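Side-chain contacts in aquaporin aqpM (Methanothermobacter marburgensis str. Marburg, PDB 2F2B), which conducts water across the cell membrane in both directions in response to osmotic change, and passes some glycerol: residues T154-I159 / A184-T189; M162-D167 / G173-I178. All coordinates share one frame; numbering follows the deposited sequence.

Contact 1. Residues T154-I159 / A184-T189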
loop_
_atom_site.group_PDB
_atom_site.type_symbol
_atom_site.label_atom_id
_atom_site.label_comp_id
_atom_site.label_asym_id
_atom_site.label_seq_id
_atom_site.Cartn_x
_atom_site.Cartn_y
_atom_site.Cartn_z
ATOM N N THR A 154 -9.747 -18.598 1.119
ATOM C CA THR A 154 -10.993 -18.258 0.448
ATOM C C THR A 154 -12.096 -17.958 1.462
ATOM O O THR A 154 -13.028 -17.211 1.167
ATOM C CB THR A 154 -11.435 -19.380 -0.515
ATOM O OG1 THR A 154 -10.320 -19.768 -1.335
ATOM C CG2 THR A 154 -12.546 -18.878 -1.432
ATOM N N PHE A 155 -11.987 -18.534 2.657
ATOM C CA PHE A 155 -12.961 -18.270 3.710
ATOM C C PHE A 155 -12.895 -16.777 4.046
ATOM O O PHE A 155 -13.922 -16.099 4.117
ATOM C CB PHE A 155 -12.638 -19.095 4.964
ATOM C CG PHE A 155 -13.565 -18.835 6.123
ATOM C CD1 PHE A 155 -14.713 -19.605 6.304
ATOM C CD2 PHE A 155 -13.294 -17.814 7.030
ATOM C CE1 PHE A 155 -15.578 -19.361 7.377
ATOM C CE2 PHE A 155 -14.153 -17.561 8.105
ATOM C CZ PHE A 155 -15.296 -18.338 8.277
ATOM N N LEU A 156 -11.685 -16.259 4.252
ATOM C CA LEU A 156 -11.538 -14.838 4.572
ATOM C C LEU A 156 -12.068 -13.971 3.436
ATOM O O LEU A 156 -12.788 -12.998 3.670
ATOM C CB LEU A 156 -10.070 -14.480 4.844
ATOM C CG LEU A 156 -9.835 -12.983 5.102
ATOM C CD1 LEU A 156 -10.675 -12.529 6.292
ATOM C CD2 LEU A 156 -8.359 -12.716 5.360
ATOM N N LEU A 157 -11.708 -14.320 2.204
ATOM C CA LEU A 157 -12.173 -13.561 1.048
ATOM C C LEU A 157 -13.698 -13.498 1.001
ATOM O O LEU A 157 -14.281 -12.420 0.896
ATOM C CB LEU A 157 -11.657 -14.189 -0.252
ATOM C CG LEU A 157 -12.265 -13.645 -1.554
ATOM C CD1 LEU A 157 -12.032 -12.136 -1.655
ATOM C CD2 LEU A 157 -11.646 -14.363 -2.748
ATOM N N MET A 158 -14.343 -14.657 1.089
ATOM C CA MET A 158 -15.802 -14.709 1.011
ATOM C C MET A 158 -16.536 -14.046 2.177
ATOM O O MET A 158 -17.550 -13.378 1.967
ATOM C CB MET A 158 -16.265 -16.162 0.872
ATOM C CG MET A 158 -17.731 -16.318 0.458
ATOM S SD MET A 158 -18.069 -15.755 -1.240
ATOM C CE MET A 158 -19.573 -14.855 -1.004
ATOM N N ILE A 159 -16.045 -14.218 3.401
ATOM C CA ILE A 159 -16.731 -13.602 4.535
ATOM C C ILE A 159 -16.620 -12.078 4.441
ATOM O O ILE A 159 -17.518 -11.349 4.863
ATOM C CB ILE A 159 -16.188 -14.128 5.897
ATOM C CG1 ILE A 159 -17.254 -13.913 6.982
ATOM C CG2 ILE A 159 -14.886 -13.421 6.278
ATOM C CD1 ILE A 159 -16.956 -14.604 8.300
ATOM N N ALA A 184 -4.898 -9.082 -1.558
ATOM C CA ALA A 184 -3.464 -8.774 -1.501
ATOM C C ALA A 184 -2.857 -9.326 -0.212
ATOM O O ALA A 184 -1.766 -9.903 -0.224
ATOM C CB ALA A 184 -3.237 -7.258 -1.585
ATOM N N GLY A 185 -3.576 -9.156 0.895
ATOM C CA GLY A 185 -3.096 -9.647 2.179
ATOM C C GLY A 185 -3.033 -11.161 2.258
ATOM O O GLY A 185 -2.091 -11.722 2.815
ATOM N N ILE A 186 -4.037 -11.829 1.708
ATOM C CA ILE A 186 -4.076 -13.287 1.718
ATOM C C ILE A 186 -2.917 -13.843 0.889
ATOM O O ILE A 186 -2.260 -14.804 1.298
ATOM C CB ILE A 186 -5.437 -13.803 1.173
ATOM C CG1 ILE A 186 -6.557 -13.376 2.130
ATOM C CG2 ILE A 186 -5.418 -15.338 1.043
ATOM C CD1 ILE A 186 -7.966 -13.522 1.556
ATOM N N ILE A 187 -2.647 -13.229 -0.260
ATOM C CA ILE A 187 -1.550 -13.683 -1.115
ATOM C C ILE A 187 -0.203 -13.466 -0.425
ATOM O O ILE A 187 0.708 -14.291 -0.536
ATOM C CB ILE A 187 -1.569 -12.941 -2.484
ATOM C CG1 ILE A 187 -2.754 -13.437 -3.316
ATOM C CG2 ILE A 187 -0.249 -13.162 -3.237
ATOM C CD1 ILE A 187 -3.029 -12.604 -4.570
ATOM N N THR A 188 -0.072 -12.360 0.297
ATOM C CA THR A 188 1.179 -12.077 0.988
ATOM C C THR A 188 1.518 -13.208 1.961
ATOM O O THR A 188 2.672 -13.630 2.061
ATOM C CB THR A 188 1.090 -10.730 1.746
ATOM O OG1 THR A 188 0.785 -9.687 0.812
ATOM C CG2 THR A 188 2.412 -10.404 2.435
ATOM N N THR A 189 0.506 -13.718 2.656
ATOM C CA THR A 189 0.710 -14.792 3.626
ATOM C C THR A 189 0.802 -16.194 3.016
ATOM O O THR A 189 1.734 -16.947 3.302
ATOM C CB THR A 189 -0.436 -14.827 4.665
ATOM O OG1 THR A 189 -0.529 -13.556 5.328
ATOM C CG2 THR A 189 -0.177 -15.915 5.716
#
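Ile-186 meets Leu-156 and Leu-157 with one arm of its side chain, the CG1-CD1 branch. It leaves helix 175-194 and reaches across to the backbone of helix 143-166. Ile-186 CD1 ends 3.9 Å from Leu-157 N. Ile-186 CD1 also lies 4.0 Å from Leu-156 CB and 4.2 Å from Leu-157 CB. The tip of Ile-186 thus sits at the base of two consecutive leucines and touches backbone as well as side chain.

Leu-156 comes the other way. Leu-156 CD2 runs back alongside the isoleucine arm and stops 3.8 Å from Ile-186 CG1. The two side chains lie antiparallel, so each methyl is beside the stem of its partner. The torsions of Ile-186 set this up: chi1 of -65° sets CG1 anti to the carbonyl carbon, and an extended chi2 of 166° carries CD1 on to the facing helix. Of the Leu-157 side chain, CB is the part that meets Ile-186. That side chain also packs on Ile-179 and Val-183, and lies about 4 Å from a bound glycerol that probably came from the crystallisation liquor.

In the aquaporin fold, helices 143-166 and 175-194 are neighbouring membrane-spanning helices packed side by side. Their nearest CA atoms here, Leu-157 CA and Ile-186 CA, are 8.1 Å apart. Ile-186 also touches Ser-196 and Leu-198 of the loop that leads into the second NPA motif.

On the far side of its helix, Thr-188 OG1 donates to Ala-184 O at 2.8 Å. It is tilted 34° from the carbonyl plane, and Thr-188 N reaches the same oxygen from the opposite face. Phe-21 of a neighbouring subunit packs on both Leu-156 and Ile-186, and its carbonyl oxygen is hydrogen-bonded to Thr-189 OG1.

Contact 2. Residues M162-D167 / G173-I178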
loop_
_atom_site.group_PDB
_atom_site.type_symbol
_atom_site.label_atom_id
_atom_site.label_comp_id
_atom_site.label_asym_id
_atom_site.label_seq_id
_atom_site.Cartn_x
_atom_site.Cartn_y
_atom_site.Cartn_z
ATOM N N MET A 162 -19.168 -10.969 1.905
ATOM C CA MET A 162 -20.503 -10.983 2.505
ATOM C C MET A 162 -20.747 -9.709 3.315
ATOM O O MET A 162 -21.800 -9.078 3.200
ATOM C CB MET A 162 -20.666 -12.196 3.429
ATOM C CG MET A 162 -20.727 -13.543 2.720
ATOM S SD MET A 162 -22.167 -13.695 1.625
ATOM C CE MET A 162 -23.509 -13.775 2.823
ATOM N N GLY A 163 -19.766 -9.330 4.126
ATOM C CA GLY A 163 -19.919 -8.150 4.958
ATOM C C GLY A 163 -19.860 -6.795 4.279
ATOM O O GLY A 163 -20.591 -5.878 4.665
ATOM N N ILE A 164 -19.020 -6.659 3.255
ATOM C CA ILE A 164 -18.862 -5.373 2.582
ATOM C C ILE A 164 -19.583 -5.201 1.239
ATOM O O ILE A 164 -19.796 -4.074 0.796
ATOM C CB ILE A 164 -17.352 -5.052 2.387
ATOM C CG1 ILE A 164 -17.153 -3.548 2.174
ATOM C CG2 ILE A 164 -16.801 -5.811 1.183
ATOM C CD1 ILE A 164 -17.602 -2.696 3.341
ATOM N N ALA A 165 -19.966 -6.297 0.589
ATOM C CA ALA A 165 -20.640 -6.184 -0.702
ATOM C C ALA A 165 -22.063 -6.738 -0.729
ATOM O O ALA A 165 -22.924 -6.206 -1.433
ATOM C CB ALA A 165 -19.807 -6.865 -1.784
ATOM N N VAL A 166 -22.306 -7.801 0.030
ATOM C CA VAL A 166 -23.622 -8.436 0.064
ATOM C C VAL A 166 -24.566 -7.833 1.100
ATOM O O VAL A 166 -25.715 -7.504 0.787
ATOM C CB VAL A 166 -23.487 -9.958 0.333
ATOM C CG1 VAL A 166 -24.868 -10.615 0.403
ATOM C CG2 VAL A 166 -22.660 -10.602 -0.770
ATOM N N ASP A 167 -24.079 -7.685 2.327
ATOM C CA ASP A 167 -24.884 -7.141 3.415
ATOM C C ASP A 167 -25.444 -5.755 3.108
ATOM O O ASP A 167 -24.715 -4.845 2.718
ATOM C CB ASP A 167 -24.060 -7.070 4.700
ATOM C CG ASP A 167 -24.929 -7.023 5.941
ATOM O OD1 ASP A 167 -25.248 -8.101 6.476
ATOM O OD2 ASP A 167 -25.304 -5.915 6.369
ATOM N N GLY A 173 -19.628 2.077 -1.516
ATOM C CA GLY A 173 -18.402 2.513 -2.155
ATOM C C GLY A 173 -17.118 1.808 -1.756
ATOM O O GLY A 173 -16.159 1.813 -2.523
ATOM N N PHE A 174 -17.095 1.196 -0.577
ATOM C CA PHE A 174 -15.894 0.520 -0.082
ATOM C C PHE A 174 -15.630 -0.892 -0.592
ATOM O O PHE A 174 -14.495 -1.369 -0.530
ATOM C CB PHE A 174 -15.924 0.478 1.448
ATOM C CG PHE A 174 -15.608 1.792 2.093
ATOM C CD1 PHE A 174 -14.289 2.164 2.329
ATOM C CD2 PHE A 174 -16.626 2.674 2.437
ATOM C CE1 PHE A 174 -13.985 3.399 2.897
ATOM C CE2 PHE A 174 -16.331 3.913 3.005
ATOM C CZ PHE A 174 -15.010 4.275 3.235
ATOM N N ALA A 175 -16.656 -1.565 -1.098
ATOM C CA ALA A 175 -16.491 -2.950 -1.545
ATOM C C ALA A 175 -15.280 -3.249 -2.427
ATOM O O ALA A 175 -14.485 -4.141 -2.121
ATOM C CB ALA A 175 -17.763 -3.429 -2.235
ATOM N N GLY A 176 -15.132 -2.509 -3.518
ATOM C CA GLY A 176 -14.021 -2.765 -4.420
ATOM C C GLY A 176 -12.640 -2.726 -3.790
ATOM O O GLY A 176 -11.863 -3.678 -3.916
ATOM N N ILE A 177 -12.328 -1.635 -3.099
ATOM C CA ILE A 177 -11.003 -1.512 -2.511
ATOM C C ILE A 177 -10.759 -2.494 -1.369
ATOM O O ILE A 177 -9.672 -3.059 -1.262
ATOM C CB ILE A 177 -10.717 -0.045 -2.052
ATOM C CG1 ILE A 177 -9.243 0.090 -1.650
ATOM C CG2 ILE A 177 -11.627 0.352 -0.898
ATOM C CD1 ILE A 177 -8.273 -0.261 -2.767
ATOM N N ILE A 178 -11.766 -2.734 -0.533
ATOM C CA ILE A 178 -11.574 -3.662 0.575
ATOM C C ILE A 178 -11.381 -5.097 0.084
ATOM O O ILE A 178 -10.520 -5.819 0.587
ATOM C CB ILE A 178 -12.760 -3.587 1.567
ATOM C CG1 ILE A 178 -12.827 -2.173 2.163
ATOM C CG2 ILE A 178 -12.609 -4.636 2.663
ATOM C CD1 ILE A 178 -11.476 -1.642 2.683
HETATM O O HOH W 1 -19.495 -1.461 -0.000
#
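Ile-164 lies against Phe-174 and Ala-175 and touches them with every branch. Ile-164 CG1 rests on the backbone, 3.8 Å from Ala-175 CA, while Ile-164 CG2 lies 4.0 Å from that same CA. The end methyl, Ile-164 CD1, goes on to Phe-174 CB at 4.1 Å and crosses the phenylalanine stem at a slant. The chi1 of -159°, with CG1 opposite the backbone N, carries this branch to the facing chain. Beside it, two methyls meet: Ala-165 CB is 4.0 Å from Ala-175 CB.

These contacts close a helical hairpin, probably at the cytoplasmic side of the aquaporin fold, where helix 143-166 leads through a short loop into helix 175-194. A water bridges the backbones. The water oxygen donates to Ile-164 O at 2.7 Å and weakly accepts from Ala-175 N.

Further out, a wide pi-type turn at 162-166 ends the first helix, with Asp-167 N bonded to Met-162 O. Asp-167 OD2 forms a salt bridge with Arg-169, and OD1 is hydrogen-bonded to Tyr-240 OH. Tyr-71 OH bonds to Gly-173 O and Ile-177 N. The Phe-174 ring turns away from Ile-164 and packs edge-to-face with Phe-174 of two neighbouring subunits.

Contacts 1 and 2 join the same two helices, 143-166 and 175-194, at different points along their length. Their centres are 14 Å apart. Contact 2 sits next to the connecting turn and is nested inside the loop closed by contact 1. In contact 2 the nearest CA atoms, Ala-165 CA and Ala-175 CA, are 5.3 Å apart. The backbones are further apart in contact 1, which is nearer the chain centre: about 10 Å from it, against about 17 Å for contact 2, both measured centre to centre. The glycerol, probably from the crystallisation liquor, lies by Leu-157 of contact 1. Both contacts also touch a neighbouring subunit of the homotetramer.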